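Local coordinates for protein Fe(2+) transporter FeoB (Methanocaldococcus jannaschii, PDB 2WJI) that binds GDP and GTP through its G domain, the part described here, and probably drives Fe(2+) transport across the cell membrane, at residues 24-29 with 38-43; 45-50 with 155-160; 61-66 with 102-107; 111-116 with 139-144. All blocks are in the same frame, centred on the assembly; numbering follows the deposited sequence.

Contact 1: 24-29 with 38-43; sequences TGENVY and VEKKEG
N27 turns its carboxamide onto the backbone of K40 and bonds it twice. Its OD1 accepts from K40 N at 2.9 Å in an almost straight bond (177°), while ND2 donates to K40 O at 3.0 Å, in the carbonyl plane and on a lone pair. Both ends of the carboxamide are used and its rotation is fixed. The E39 side chain crosses the amide at about a right angle, bringing its CG to 3.3 Å from N27 ND2. Next to this, E26 bends at chi2 (-71°) and lays OE1 across the aliphatic part of K40, 3.1 Å from CD; K40 NZ stays 4.4 Å from OE1, too far for a salt bridge. Further out, T24 OG1 closes an ST turn with E26 N and also bonds F20 O. N21 ND2 bonds the carbonyl of E26, tying this loop to helix 16-24. T24 is a magnesium-binding residue, V38 and E39 belong to a GTP-binding site, and the E39 side chain comes within about 4 Å of the bound magnesium ion. The 38-43 end probably corresponds to the first switch region of related GTPases. Side-chain-to-backbone bonds thus hold this surface contact, with E26-K40 charge attraction probably a lesser contribution.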
loop_
_atom_site.group_PDB
_atom_site.type_symbol
_atom_site.label_atom_id
_atom_site.label_comp_id
_atom_site.label_asym_id
_atom_site.label_seq_id
_atom_site.Cartn_x
_atom_site.Cartn_y
_atom_site.Cartn_z
ATOM N N THR A 24 -6.877 -3.119 -9.771
ATOM C CA THR A 24 -8.305 -3.384 -9.875
ATOM C C THR A 24 -8.893 -3.053 -11.242
ATOM O O THR A 24 -9.991 -3.510 -11.577
ATOM C CB THR A 24 -9.071 -2.571 -8.827
ATOM O OG1 THR A 24 -8.971 -1.179 -9.149
ATOM C CG2 THR A 24 -8.479 -2.800 -7.451
ATOM N N GLY A 25 -8.168 -2.251 -12.021
ATOM C CA GLY A 25 -8.630 -1.827 -13.331
ATOM C C GLY A 25 -9.659 -0.711 -13.267
ATOM O O GLY A 25 -10.269 -0.357 -14.279
ATOM N N GLU A 26 -9.857 -0.157 -12.072
ATOM C CA GLU A 26 -10.802 0.939 -11.880
ATOM C C GLU A 26 -10.175 2.279 -12.260
ATOM O O GLU A 26 -8.949 2.395 -12.355
ATOM C CB GLU A 26 -11.282 0.987 -10.423
ATOM C CG GLU A 26 -12.003 -0.270 -9.954
ATOM C CD GLU A 26 -13.369 -0.426 -10.590
ATOM O OE1 GLU A 26 -13.934 0.592 -11.044
ATOM O OE2 GLU A 26 -13.882 -1.565 -10.634
ATOM N N ASN A 27 -11.024 3.284 -12.470
ATOM C CA ASN A 27 -10.573 4.637 -12.786
ATOM C C ASN A 27 -9.488 4.640 -13.858
ATOM O O ASN A 27 -8.345 5.011 -13.588
ATOM C CB ASN A 27 -10.062 5.332 -11.520
ATOM C CG ASN A 27 -11.028 5.208 -10.356
ATOM O OD1 ASN A 27 -12.231 5.427 -10.503
ATOM N ND2 ASN A 27 -10.503 4.855 -9.188
ATOM N N VAL A 28 -9.857 4.228 -15.068
ATOM C CA VAL A 28 -8.906 4.057 -16.170
ATOM C C VAL A 28 -8.089 5.308 -16.515
ATOM O O VAL A 28 -7.094 5.227 -17.238
ATOM C CB VAL A 28 -9.612 3.535 -17.439
ATOM C CG1 VAL A 28 -9.810 2.027 -17.357
ATOM C CG2 VAL A 28 -10.937 4.244 -17.626
ATOM N N TYR A 29 -8.509 6.460 -16.004
ATOM C CA TYR A 29 -7.739 7.688 -16.158
ATOM C C TYR A 29 -8.110 8.653 -15.036
ATOM O O TYR A 29 -9.064 9.422 -15.153
ATOM C CB TYR A 29 -7.996 8.320 -17.528
ATOM C CG TYR A 29 -6.819 9.092 -18.092
ATOM C CD1 TYR A 29 -6.684 10.458 -17.867
ATOM C CD2 TYR A 29 -5.849 8.456 -18.855
ATOM C CE1 TYR A 29 -5.613 11.167 -18.385
ATOM C CE2 TYR A 29 -4.775 9.157 -19.376
ATOM C CZ TYR A 29 -4.663 10.511 -19.137
ATOM O OH TYR A 29 -3.599 11.213 -19.652
ATOM N N VAL A 38 -14.799 10.940 -11.029
ATOM C CA VAL A 38 -15.344 10.552 -9.726
ATOM C C VAL A 38 -14.692 9.274 -9.210
ATOM O O VAL A 38 -15.268 8.189 -9.301
ATOM C CB VAL A 38 -16.865 10.338 -9.791
ATOM C CG1 VAL A 38 -17.441 10.221 -8.387
ATOM C CG2 VAL A 38 -17.527 11.476 -10.554
ATOM N N GLU A 39 -13.498 9.417 -8.647
ATOM C CA GLU A 39 -12.651 8.276 -8.322
ATOM C C GLU A 39 -13.325 7.223 -7.447
ATOM O O GLU A 39 -13.867 7.529 -6.391
ATOM C CB GLU A 39 -11.351 8.743 -7.663
ATOM C CG GLU A 39 -10.363 7.624 -7.438
ATOM C CD GLU A 39 -9.035 8.111 -6.915
ATOM O OE1 GLU A 39 -8.924 9.307 -6.582
ATOM O OE2 GLU A 39 -8.102 7.291 -6.836
ATOM N N LYS A 40 -13.285 5.974 -7.901
ATOM C CA LYS A 40 -13.728 4.858 -7.078
ATOM C C LYS A 40 -12.640 4.505 -6.070
ATOM O O LYS A 40 -11.455 4.475 -6.403
ATOM C CB LYS A 40 -14.081 3.650 -7.946
ATOM C CG LYS A 40 -15.354 3.846 -8.756
ATOM C CD LYS A 40 -15.686 2.628 -9.594
ATOM C CE LYS A 40 -16.818 2.928 -10.563
ATOM N NZ LYS A 40 -16.500 4.081 -11.459
ATOM N N LYS A 41 -13.048 4.260 -4.830
ATOM C CA LYS A 41 -12.113 3.949 -3.757
ATOM C C LYS A 41 -12.252 2.490 -3.322
ATOM O O LYS A 41 -11.541 2.032 -2.429
ATOM C CB LYS A 41 -12.354 4.875 -2.566
ATOM C CG LYS A 41 -12.590 6.322 -2.963
ATOM C CD LYS A 41 -11.287 7.065 -3.207
ATOM C CE LYS A 41 -10.661 7.503 -1.897
ATOM N NZ LYS A 41 -9.511 8.408 -2.120
ATOM N N GLU A 42 -13.179 1.773 -3.951
ATOM C CA GLU A 42 -13.350 0.345 -3.698
ATOM C C GLU A 42 -13.364 -0.449 -4.994
ATOM O O GLU A 42 -13.931 -0.012 -5.995
ATOM C CB GLU A 42 -14.626 0.077 -2.903
ATOM C CG GLU A 42 -14.447 0.219 -1.405
ATOM C CD GLU A 42 -15.744 0.050 -0.638
ATOM O OE1 GLU A 42 -16.586 0.975 -0.685
ATOM O OE2 GLU A 42 -15.914 -0.997 0.025
ATOM N N GLY A 43 -12.742 -1.623 -4.965
ATOM C CA GLY A 43 -12.667 -2.481 -6.133
ATOM C C GLY A 43 -12.148 -3.845 -5.737
ATOM O O GLY A 43 -12.112 -4.173 -4.554
#

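Contact 2: 45-50 with 155-160; sequences FEYNGE and LKKAIS
K156 runs its extended chain past the F45 ring in the opposite direction, CG coming within 3.6 Å of CE1 and CE within 3.8 Å of CD1. With chi1 at -73° and the rest of the chain straight, NZ clears the ring and reaches a water at 2.8 Å from NZ, which in turn donates to E46 O. The carbonyl O of K156 sits over one face of the Y47 ring, towards its rim. In K157, CB (at 3.5 Å), CG and CD all lie near Y47 OH, and only the end leads away. I159 follows on the same side of the helix as K156, touching the edge of the F45 ring with CD1, 4.1 Å from CZ. S160 then brings OG to 3.4 Å from Y47 CE2; this hydroxyl donates to K157 O, back within the helix. The F45 ring also meets that of F52 on strand 50-56, their planes about 10° apart. Strand 45-47 crosses helix segment 155-160 at -73°, setting an edge hairpin, closed by a type I' turn from Y47 to E50, against the C-terminal helix 152-162 of a Ras-like G domain.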
loop_
_atom_site.group_PDB
_atom_site.type_symbol
_atom_site.label_atom_id
_atom_site.label_comp_id
_atom_site.label_asym_id
_atom_site.label_seq_id
_atom_site.Cartn_x
_atom_site.Cartn_y
_atom_site.Cartn_z
ATOM N N PHE A 45 -9.496 -7.456 -7.288
ATOM C CA PHE A 45 -8.846 -8.270 -8.306
ATOM C C PHE A 45 -8.846 -9.725 -7.865
ATOM O O PHE A 45 -9.067 -10.033 -6.696
ATOM C CB PHE A 45 -7.413 -7.809 -8.574
ATOM C CG PHE A 45 -6.491 -7.956 -7.396
ATOM C CD1 PHE A 45 -5.728 -9.099 -7.238
ATOM C CD2 PHE A 45 -6.373 -6.939 -6.457
ATOM C CE1 PHE A 45 -4.873 -9.234 -6.161
ATOM C CE2 PHE A 45 -5.517 -7.068 -5.382
ATOM C CZ PHE A 45 -4.768 -8.225 -5.234
ATOM N N GLU A 46 -8.594 -10.613 -8.817
ATOM C CA GLU A 46 -8.555 -12.042 -8.570
ATOM C C GLU A 46 -7.103 -12.477 -8.730
ATOM O O GLU A 46 -6.413 -11.990 -9.610
ATOM C CB GLU A 46 -9.420 -12.735 -9.619
ATOM C CG GLU A 46 -10.048 -14.036 -9.197
ATOM C CD GLU A 46 -11.314 -14.321 -9.984
ATOM O OE1 GLU A 46 -12.342 -13.649 -9.728
ATOM O OE2 GLU A 46 -11.275 -15.211 -10.861
ATOM N N TYR A 47 -6.624 -13.366 -7.869
ATOM C CA TYR A 47 -5.287 -13.927 -8.051
ATOM C C TYR A 47 -5.206 -15.365 -7.539
ATOM O O TYR A 47 -5.548 -15.647 -6.398
ATOM C CB TYR A 47 -4.216 -13.061 -7.379
ATOM C CG TYR A 47 -2.819 -13.615 -7.574
ATOM C CD1 TYR A 47 -2.108 -13.364 -8.741
ATOM C CD2 TYR A 47 -2.216 -14.390 -6.595
ATOM C CE1 TYR A 47 -0.831 -13.871 -8.927
ATOM C CE2 TYR A 47 -0.943 -14.902 -6.770
ATOM C CZ TYR A 47 -0.255 -14.640 -7.936
ATOM O OH TYR A 47 1.009 -15.152 -8.110
ATOM N N ASN A 48 -4.742 -16.268 -8.395
ATOM C CA ASN A 48 -4.663 -17.691 -8.066
ATOM C C ASN A 48 -5.909 -18.227 -7.388
ATOM O O ASN A 48 -5.834 -18.825 -6.319
ATOM C CB ASN A 48 -3.431 -17.999 -7.210
ATOM C CG ASN A 48 -3.125 -19.483 -7.147
ATOM O OD1 ASN A 48 -3.656 -20.272 -7.934
ATOM N ND2 ASN A 48 -2.263 -19.873 -6.214
ATOM N N GLY A 49 -7.057 -17.996 -8.010
ATOM C CA GLY A 49 -8.302 -18.570 -7.543
ATOM C C GLY A 49 -8.913 -17.893 -6.325
ATOM O O GLY A 49 -9.877 -18.401 -5.773
ATOM N N GLU A 50 -8.368 -16.757 -5.900
ATOM C CA GLU A 50 -8.944 -16.058 -4.748
ATOM C C GLU A 50 -9.267 -14.612 -5.065
ATOM O O GLU A 50 -8.678 -14.019 -5.968
ATOM C CB GLU A 50 -8.034 -16.162 -3.519
ATOM C CG GLU A 50 -7.913 -17.582 -2.958
ATOM C CD GLU A 50 -6.846 -17.705 -1.876
ATOM O OE1 GLU A 50 -5.831 -16.990 -1.958
ATOM O OE2 GLU A 50 -7.016 -18.526 -0.946
ATOM N N LEU A 155 3.294 -7.571 -6.603
ATOM C CA LEU A 155 2.462 -7.069 -5.511
ATOM C C LEU A 155 1.266 -7.986 -5.287
ATOM O O LEU A 155 0.976 -8.344 -4.149
ATOM C CB LEU A 155 1.993 -5.634 -5.769
ATOM C CG LEU A 155 1.159 -4.969 -4.654
ATOM C CD1 LEU A 155 1.857 -5.072 -3.304
ATOM C CD2 LEU A 155 0.864 -3.504 -4.991
ATOM N N LYS A 156 0.579 -8.375 -6.361
ATOM C CA LYS A 156 -0.549 -9.303 -6.228
ATOM C C LYS A 156 -0.110 -10.607 -5.575
ATOM O O LYS A 156 -0.844 -11.214 -4.794
ATOM C CB LYS A 156 -1.188 -9.603 -7.580
ATOM C CG LYS A 156 -2.000 -8.459 -8.165
ATOM C CD LYS A 156 -2.491 -8.841 -9.554
ATOM C CE LYS A 156 -3.492 -7.838 -10.096
ATOM N NZ LYS A 156 -3.889 -8.197 -11.489
ATOM N N LYS A 157 1.100 -11.040 -5.894
ATOM C CA LYS A 157 1.593 -12.300 -5.367
ATOM C C LYS A 157 1.958 -12.169 -3.897
ATOM O O LYS A 157 1.620 -13.038 -3.088
ATOM C CB LYS A 157 2.788 -12.805 -6.179
ATOM C CG LYS A 157 3.463 -14.036 -5.601
ATOM C CD LYS A 157 4.488 -14.603 -6.576
ATOM C CE LYS A 157 5.610 -15.329 -5.847
ATOM N NZ LYS A 157 5.152 -16.582 -5.187
ATOM N N ALA A 158 2.655 -11.089 -3.557
ATOM C CA ALA A 158 3.047 -10.839 -2.183
ATOM C C ALA A 158 1.815 -10.701 -1.315
ATOM O O ALA A 158 1.780 -11.213 -0.197
ATOM C CB ALA A 158 3.904 -9.590 -2.088
ATOM N N ILE A 159 0.800 -10.011 -1.830
ATOM C CA ILE A 159 -0.472 -9.888 -1.107
ATOM C C ILE A 159 -1.095 -11.256 -0.790
ATOM O O ILE A 159 -1.436 -11.555 0.355
ATOM C CB ILE A 159 -1.488 -9.026 -1.891
ATOM C CG1 ILE A 159 -1.064 -7.563 -1.874
ATOM C CG2 ILE A 159 -2.888 -9.178 -1.320
ATOM C CD1 ILE A 159 -1.974 -6.648 -2.688
ATOM N N SER A 160 -1.237 -12.098 -1.801
ATOM C CA SER A 160 -1.890 -13.393 -1.602
ATOM C C SER A 160 -1.181 -14.301 -0.584
ATOM O O SER A 160 -1.793 -15.190 -0.015
ATOM C CB SER A 160 -2.027 -14.129 -2.935
ATOM O OG SER A 160 -0.761 -14.565 -3.371
HETATM O O HOH W 1 -5.844 -10.119 -11.265
#

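Contact 3: 61-66 with 102-107; sequences YSLTAN and LQLMEM
Q103 OE1 accepts from L63 N in a bond modelled at 2.5 Å, with an angle of 155° at the hydrogen; the length is unusually short and its exact value is doubtful, but it is the one hydrogen bond between the two segments. The glutamine gets there by placing CG beside its backbone N (chi1 -61°) and running straight at chi2 (-179°), which carries the carboxamide off the helix to the loop. OE1 also lies 3.4 Å from L63 CB, and the other end of the amide, NE2, rests 3.4 Å from S62 CB, so the group lies against the S62 and L63 CB atoms as well as L63 N. An alanine in place of Q103 is likely to leave L63 N without this acceptor and to open a gap beside S62. Beside this bond, L63 sends CD1 between L104 of the helix and M107 just beyond its end, each met at about a right angle: L104 CD2 at 3.5 Å, a tight approach, and M107 SD at 3.8 Å. The segment 61-66 follows the predicted GTP-binding residues D56-G59 and probably corresponds to switch II of related GTPases. It lies against helix 94-106, with L63 also touching L100; L104 and M107 reach I77 on helix 68-80, and L104 packs on L111 of strand 111-116.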
loop_
_atom_site.group_PDB
_atom_site.type_symbol
_atom_site.label_atom_id
_atom_site.label_comp_id
_atom_site.label_asym_id
_atom_site.label_seq_id
_atom_site.Cartn_x
_atom_site.Cartn_y
_atom_site.Cartn_z
ATOM N N TYR A 61 -0.231 11.281 6.892
ATOM C CA TYR A 61 1.179 11.269 7.288
ATOM C C TYR A 61 1.379 10.518 8.601
ATOM O O TYR A 61 2.493 10.094 8.929
ATOM C CB TYR A 61 1.719 12.689 7.433
ATOM C CG TYR A 61 1.942 13.414 6.131
ATOM C CD1 TYR A 61 2.966 13.036 5.268
ATOM C CD2 TYR A 61 1.140 14.485 5.770
ATOM C CE1 TYR A 61 3.180 13.709 4.075
ATOM C CE2 TYR A 61 1.341 15.160 4.581
ATOM C CZ TYR A 61 2.361 14.770 3.738
ATOM O OH TYR A 61 2.554 15.449 2.553
ATOM N N SER A 62 0.291 10.365 9.348
ATOM C CA SER A 62 0.310 9.653 10.620
ATOM C C SER A 62 -1.108 9.257 11.015
ATOM O O SER A 62 -2.064 9.579 10.310
ATOM C CB SER A 62 0.931 10.528 11.706
ATOM O OG SER A 62 0.257 11.768 11.788
ATOM N N LEU A 63 -1.247 8.570 12.145
ATOM C CA LEU A 63 -2.566 8.139 12.613
ATOM C C LEU A 63 -2.960 8.708 13.977
ATOM O O LEU A 63 -3.592 8.033 14.795
ATOM C CB LEU A 63 -2.679 6.619 12.602
ATOM C CG LEU A 63 -2.648 6.034 11.187
ATOM C CD1 LEU A 63 -2.591 4.520 11.194
ATOM C CD2 LEU A 63 -3.838 6.527 10.378
ATOM N N THR A 64 -2.590 9.954 14.217
ATOM C CA THR A 64 -3.098 10.667 15.374
ATOM C C THR A 64 -4.467 11.207 14.983
ATOM O O THR A 64 -4.991 10.855 13.931
ATOM C CB THR A 64 -2.158 11.804 15.779
ATOM O OG1 THR A 64 -2.038 12.732 14.694
ATOM C CG2 THR A 64 -0.782 11.243 16.114
ATOM N N ALA A 65 -5.050 12.061 15.811
ATOM C CA ALA A 65 -6.393 12.557 15.534
ATOM C C ALA A 65 -6.387 14.034 15.152
ATOM O O ALA A 65 -6.958 14.866 15.857
ATOM C CB ALA A 65 -7.295 12.318 16.736
ATOM N N ASN A 66 -5.759 14.355 14.024
ATOM C CA ASN A 66 -5.515 15.751 13.666
ATOM C C ASN A 66 -6.275 16.240 12.434
ATOM O O ASN A 66 -6.297 17.438 12.146
ATOM C CB ASN A 66 -4.013 16.000 13.482
ATOM C CG ASN A 66 -3.232 15.862 14.778
ATOM O OD1 ASN A 66 -2.010 15.679 14.762
ATOM N ND2 ASN A 66 -3.934 15.943 15.910
ATOM N N LEU A 102 5.586 3.019 11.225
ATOM C CA LEU A 102 5.786 2.617 12.620
ATOM C C LEU A 102 4.492 2.576 13.418
ATOM O O LEU A 102 4.297 1.685 14.249
ATOM C CB LEU A 102 6.792 3.543 13.310
ATOM C CG LEU A 102 8.268 3.157 13.191
ATOM C CD1 LEU A 102 8.559 2.454 11.871
ATOM C CD2 LEU A 102 9.142 4.389 13.338
ATOM N N GLN A 103 3.616 3.548 13.180
ATOM C CA GLN A 103 2.315 3.563 13.841
ATOM C C GLN A 103 1.450 2.367 13.425
ATOM O O GLN A 103 0.705 1.817 14.240
ATOM C CB GLN A 103 1.594 4.888 13.580
ATOM C CG GLN A 103 2.359 6.111 14.104
ATOM C CD GLN A 103 1.632 7.419 13.859
ATOM O OE1 GLN A 103 0.454 7.434 13.510
ATOM N NE2 GLN A 103 2.336 8.530 14.048
ATOM N N LEU A 104 1.559 1.958 12.160
ATOM C CA LEU A 104 0.818 0.791 11.676
ATOM C C LEU A 104 1.290 -0.490 12.354
ATOM O O LEU A 104 0.478 -1.337 12.733
ATOM C CB LEU A 104 0.930 0.663 10.154
ATOM C CG LEU A 104 0.284 1.809 9.372
ATOM C CD1 LEU A 104 0.624 1.719 7.881
ATOM C CD2 LEU A 104 -1.219 1.787 9.584
ATOM N N MET A 105 2.601 -0.629 12.506
ATOM C CA MET A 105 3.160 -1.767 13.223
ATOM C C MET A 105 2.676 -1.761 14.668
ATOM O O MET A 105 2.285 -2.797 15.215
ATOM C CB MET A 105 4.685 -1.721 13.192
ATOM C CG MET A 105 5.281 -1.852 11.812
ATOM S SD MET A 105 7.051 -1.512 11.813
ATOM C CE MET A 105 7.508 -2.040 10.169
ATOM N N GLU A 106 2.694 -0.581 15.281
ATOM C CA GLU A 106 2.325 -0.450 16.684
ATOM C C GLU A 106 0.903 -0.924 16.963
ATOM O O GLU A 106 0.637 -1.515 18.009
ATOM C CB GLU A 106 2.510 0.994 17.160
ATOM C CG GLU A 106 2.213 1.197 18.632
ATOM C CD GLU A 106 2.949 2.384 19.215
ATOM O OE1 GLU A 106 2.587 2.819 20.329
ATOM O OE2 GLU A 106 3.892 2.880 18.560
ATOM N N MET A 107 -0.010 -0.677 16.029
ATOM C CA MET A 107 -1.405 -1.035 16.258
ATOM C C MET A 107 -1.727 -2.483 15.891
ATOM O O MET A 107 -2.882 -2.904 15.952
ATOM C CB MET A 107 -2.350 -0.055 15.557
ATOM C CG MET A 107 -2.144 0.087 14.071
ATOM S SD MET A 107 -2.996 1.555 13.457
ATOM C CE MET A 107 -4.694 1.173 13.866
#

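Contact 4: 111-116 with 139-144; sequences LLLALN and VKVVPL. With GNP (phosphoaminophosphonic acid-guanylate ester), chain C.
V141 fits its two methyls against the alternate leucines L113 and L115 on one face of the sheet: CG2 lies 4.0 Å from L113 CB, and CG1 lies 4.0 Å from L115 CB. On the other face L112 CD1 presses into the side of K140, 3.5 Å from CB, and touches V142 CG2, while L144 CD2 packs beside the small A114 CB at 3.9 Å. V139 CG1 covers the L111 carbonyl O. Four backbone bonds join the parallel strands, L113 N to K140 O and L115 N to V142 O, with V142 N and L144 N giving to L113 O and L115 O. A water bridges L111 O and K140 N before the ladder begins. At its far end N116 has CG roughly anti to the backbone N (chi1 -159°); ND2 lies 3.2 Å from N7 of GNP, a GTP analogue, and donates to V14 O, while OD1 accepts from A146 N. A leucine at this position would probably leave both backbone groups without their mate. Apolar side chains thus pack on both faces, while the N116 amide ties together P-loop, guanine and G5 loop.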
loop_
_atom_site.group_PDB
_atom_site.type_symbol
_atom_site.label_atom_id
_atom_site.label_comp_id
_atom_site.label_asym_id
_atom_site.label_seq_id
_atom_site.Cartn_x
_atom_site.Cartn_y
_atom_site.Cartn_z
ATOM N N LEU A 111 0.844 -6.307 8.016
ATOM C CA LEU A 111 1.373 -5.266 7.151
ATOM C C LEU A 111 2.238 -5.799 6.018
ATOM O O LEU A 111 2.909 -6.819 6.160
ATOM C CB LEU A 111 2.171 -4.273 7.992
ATOM C CG LEU A 111 2.565 -2.942 7.362
ATOM C CD1 LEU A 111 1.332 -2.125 6.994
ATOM C CD2 LEU A 111 3.449 -2.176 8.329
ATOM N N LEU A 112 2.205 -5.083 4.897
ATOM C CA LEU A 112 3.026 -5.376 3.729
ATOM C C LEU A 112 3.411 -4.051 3.090
ATOM O O LEU A 112 2.565 -3.176 2.887
ATOM C CB LEU A 112 2.257 -6.216 2.717
ATOM C CG LEU A 112 2.950 -6.385 1.365
ATOM C CD1 LEU A 112 4.312 -7.014 1.559
ATOM C CD2 LEU A 112 2.105 -7.235 0.415
ATOM N N LEU A 113 4.690 -3.909 2.768
ATOM C CA LEU A 113 5.213 -2.641 2.286
ATOM C C LEU A 113 5.371 -2.653 0.767
ATOM O O LEU A 113 6.091 -3.483 0.216
ATOM C CB LEU A 113 6.556 -2.361 2.955
ATOM C CG LEU A 113 6.760 -0.954 3.510
ATOM C CD1 LEU A 113 5.550 -0.563 4.323
ATOM C CD2 LEU A 113 8.019 -0.896 4.362
ATOM N N ALA A 114 4.676 -1.741 0.096
ATOM C CA ALA A 114 4.840 -1.539 -1.333
ATOM C C ALA A 114 5.687 -0.289 -1.551
ATOM O O ALA A 114 5.255 0.830 -1.266
ATOM C CB ALA A 114 3.484 -1.413 -2.016
ATOM N N LEU A 115 6.894 -0.504 -2.064
ATOM C CA LEU A 115 7.902 0.535 -2.208
ATOM C C LEU A 115 7.862 1.061 -3.635
ATOM O O LEU A 115 8.453 0.474 -4.553
ATOM C CB LEU A 115 9.271 -0.055 -1.871
ATOM C CG LEU A 115 10.508 0.836 -1.854
ATOM C CD1 LEU A 115 10.433 1.866 -0.739
ATOM C CD2 LEU A 115 11.735 -0.039 -1.694
ATOM N N ASN A 116 7.130 2.154 -3.809
ATOM C CA ASN A 116 6.814 2.702 -5.113
ATOM C C ASN A 116 7.828 3.736 -5.609
ATOM O O ASN A 116 8.698 4.189 -4.863
ATOM C CB ASN A 116 5.411 3.312 -5.080
ATOM C CG ASN A 116 4.803 3.445 -6.461
ATOM O OD1 ASN A 116 5.113 2.666 -7.359
ATOM N ND2 ASN A 116 3.920 4.424 -6.635
ATOM N N VAL A 139 8.884 -6.839 8.015
ATOM C CA VAL A 139 7.750 -6.783 7.102
ATOM C C VAL A 139 8.240 -7.024 5.678
ATOM O O VAL A 139 9.346 -6.614 5.316
ATOM C CB VAL A 139 7.042 -5.410 7.183
ATOM C CG1 VAL A 139 5.938 -5.300 6.138
ATOM C CG2 VAL A 139 6.484 -5.182 8.590
ATOM N N LYS A 140 7.425 -7.689 4.869
ATOM C CA LYS A 140 7.785 -7.936 3.476
ATOM C C LYS A 140 7.747 -6.638 2.666
ATOM O O LYS A 140 6.858 -5.803 2.859
ATOM C CB LYS A 140 6.842 -8.970 2.868
ATOM C CG LYS A 140 7.557 -10.092 2.134
ATOM C CD LYS A 140 8.618 -10.740 3.026
ATOM C CE LYS A 140 8.037 -11.197 4.364
ATOM N NZ LYS A 140 9.080 -11.319 5.429
ATOM N N VAL A 141 8.713 -6.473 1.768
ATOM C CA VAL A 141 8.821 -5.267 0.955
ATOM C C VAL A 141 8.754 -5.596 -0.528
ATOM O O VAL A 141 9.527 -6.413 -1.025
ATOM C CB VAL A 141 10.144 -4.513 1.215
ATOM C CG1 VAL A 141 10.285 -3.358 0.237
ATOM C CG2 VAL A 141 10.203 -4.013 2.652
ATOM N N VAL A 142 7.835 -4.949 -1.235
ATOM C CA VAL A 142 7.700 -5.158 -2.673
ATOM C C VAL A 142 8.112 -3.918 -3.450
ATOM O O VAL A 142 7.424 -2.903 -3.408
ATOM C CB VAL A 142 6.247 -5.505 -3.053
ATOM C CG1 VAL A 142 6.153 -5.832 -4.536
ATOM C CG2 VAL A 142 5.738 -6.660 -2.213
ATOM N N PRO A 143 9.240 -3.995 -4.172
ATOM C CA PRO A 143 9.687 -2.849 -4.972
ATOM C C PRO A 143 8.868 -2.716 -6.252
ATOM O O PRO A 143 8.694 -3.692 -6.968
ATOM C CB PRO A 143 11.139 -3.204 -5.323
ATOM C CG PRO A 143 11.505 -4.371 -4.447
ATOM C CD PRO A 143 10.229 -5.083 -4.147
ATOM N N LEU A 144 8.372 -1.526 -6.555
ATOM C CA LEU A 144 7.661 -1.365 -7.815
ATOM C C LEU A 144 7.720 0.041 -8.389
ATOM O O LEU A 144 8.161 0.981 -7.729
ATOM C CB LEU A 144 6.210 -1.832 -7.685
ATOM C CG LEU A 144 5.248 -1.100 -6.753
ATOM C CD1 LEU A 144 3.822 -1.461 -7.104
ATOM C CD2 LEU A 144 5.541 -1.418 -5.294
HETATM P PG GNP C . -3.292 11.304 -2.936
HETATM O O1G GNP C . -4.534 10.479 -3.047
HETATM O O2G GNP C . -2.664 11.271 -1.555
HETATM O O3G GNP C . -3.779 12.667 -3.361
HETATM N N3B GNP C . -2.193 10.822 -4.001
HETATM P PB GNP C . -1.862 9.322 -4.458
HETATM O O1B GNP C . -1.156 8.621 -3.367
HETATM O O2B GNP C . -3.102 8.696 -4.914
HETATM O O3A GNP C . -0.897 9.383 -5.654
HETATM P PA GNP C . -1.236 9.171 -7.150
HETATM O O1A GNP C . -1.291 7.713 -7.433
HETATM O O2A GNP C . -2.409 9.970 -7.572
HETATM O "O5'" GNP C . 0.013 9.724 -7.916
HETATM C "C5'" GNP C . 0.742 10.819 -7.377
HETATM C "C4'" GNP C . 1.819 11.249 -8.356
HETATM O "O4'" GNP C . 2.944 10.331 -8.315
HETATM C "C3'" GNP C . 1.368 11.307 -9.812
HETATM O "O3'" GNP C . 2.057 12.360 -10.475
HETATM C "C2'" GNP C . 1.835 9.970 -10.348
HETATM O "O2'" GNP C . 2.086 10.015 -11.736
HETATM C "C1'" GNP C . 3.154 9.817 -9.607
HETATM N N9 GNP C . 3.564 8.424 -9.539
HETATM C C8 GNP C . 2.788 7.355 -9.155
HETATM N N7 GNP C . 3.429 6.219 -9.212
HETATM C C5 GNP C . 4.701 6.556 -9.676
HETATM C C6 GNP C . 5.831 5.744 -9.939
HETATM O O6 GNP C . 5.939 4.513 -9.816
HETATM N N1 GNP C . 6.921 6.487 -10.400
HETATM C C2 GNP C . 6.918 7.853 -10.584
HETATM N N2 GNP C . 8.063 8.397 -11.036
HETATM N N3 GNP C . 5.864 8.624 -10.335
HETATM C C4 GNP C . 4.796 7.913 -9.888
HETATM O O HOH W 2 4.954 -8.824 6.014
#

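Along the chain contact 1 closes first, contact 2 then spans most of the remainder, and contacts 3 and 4 follow one another within that span. Contacts 1 and 2 share the edge strand 42-47, their centres 18 Å apart. Contact 4 joins the strands at the opposite end of the same six-stranded sheet, with its centre about 21 Å from that of contact 1. It touches contact 2 where A158 and I159 of helix 152-162 meet L112 and V142, and contact 3 where L104 and M105 of helix 94-106 meet L111 and V139. Contacts 1 and 3, which probably involve the switch regions, do not touch (nearest atoms about 13 Å apart); contact 4 brings in the guanine-binding end of the site.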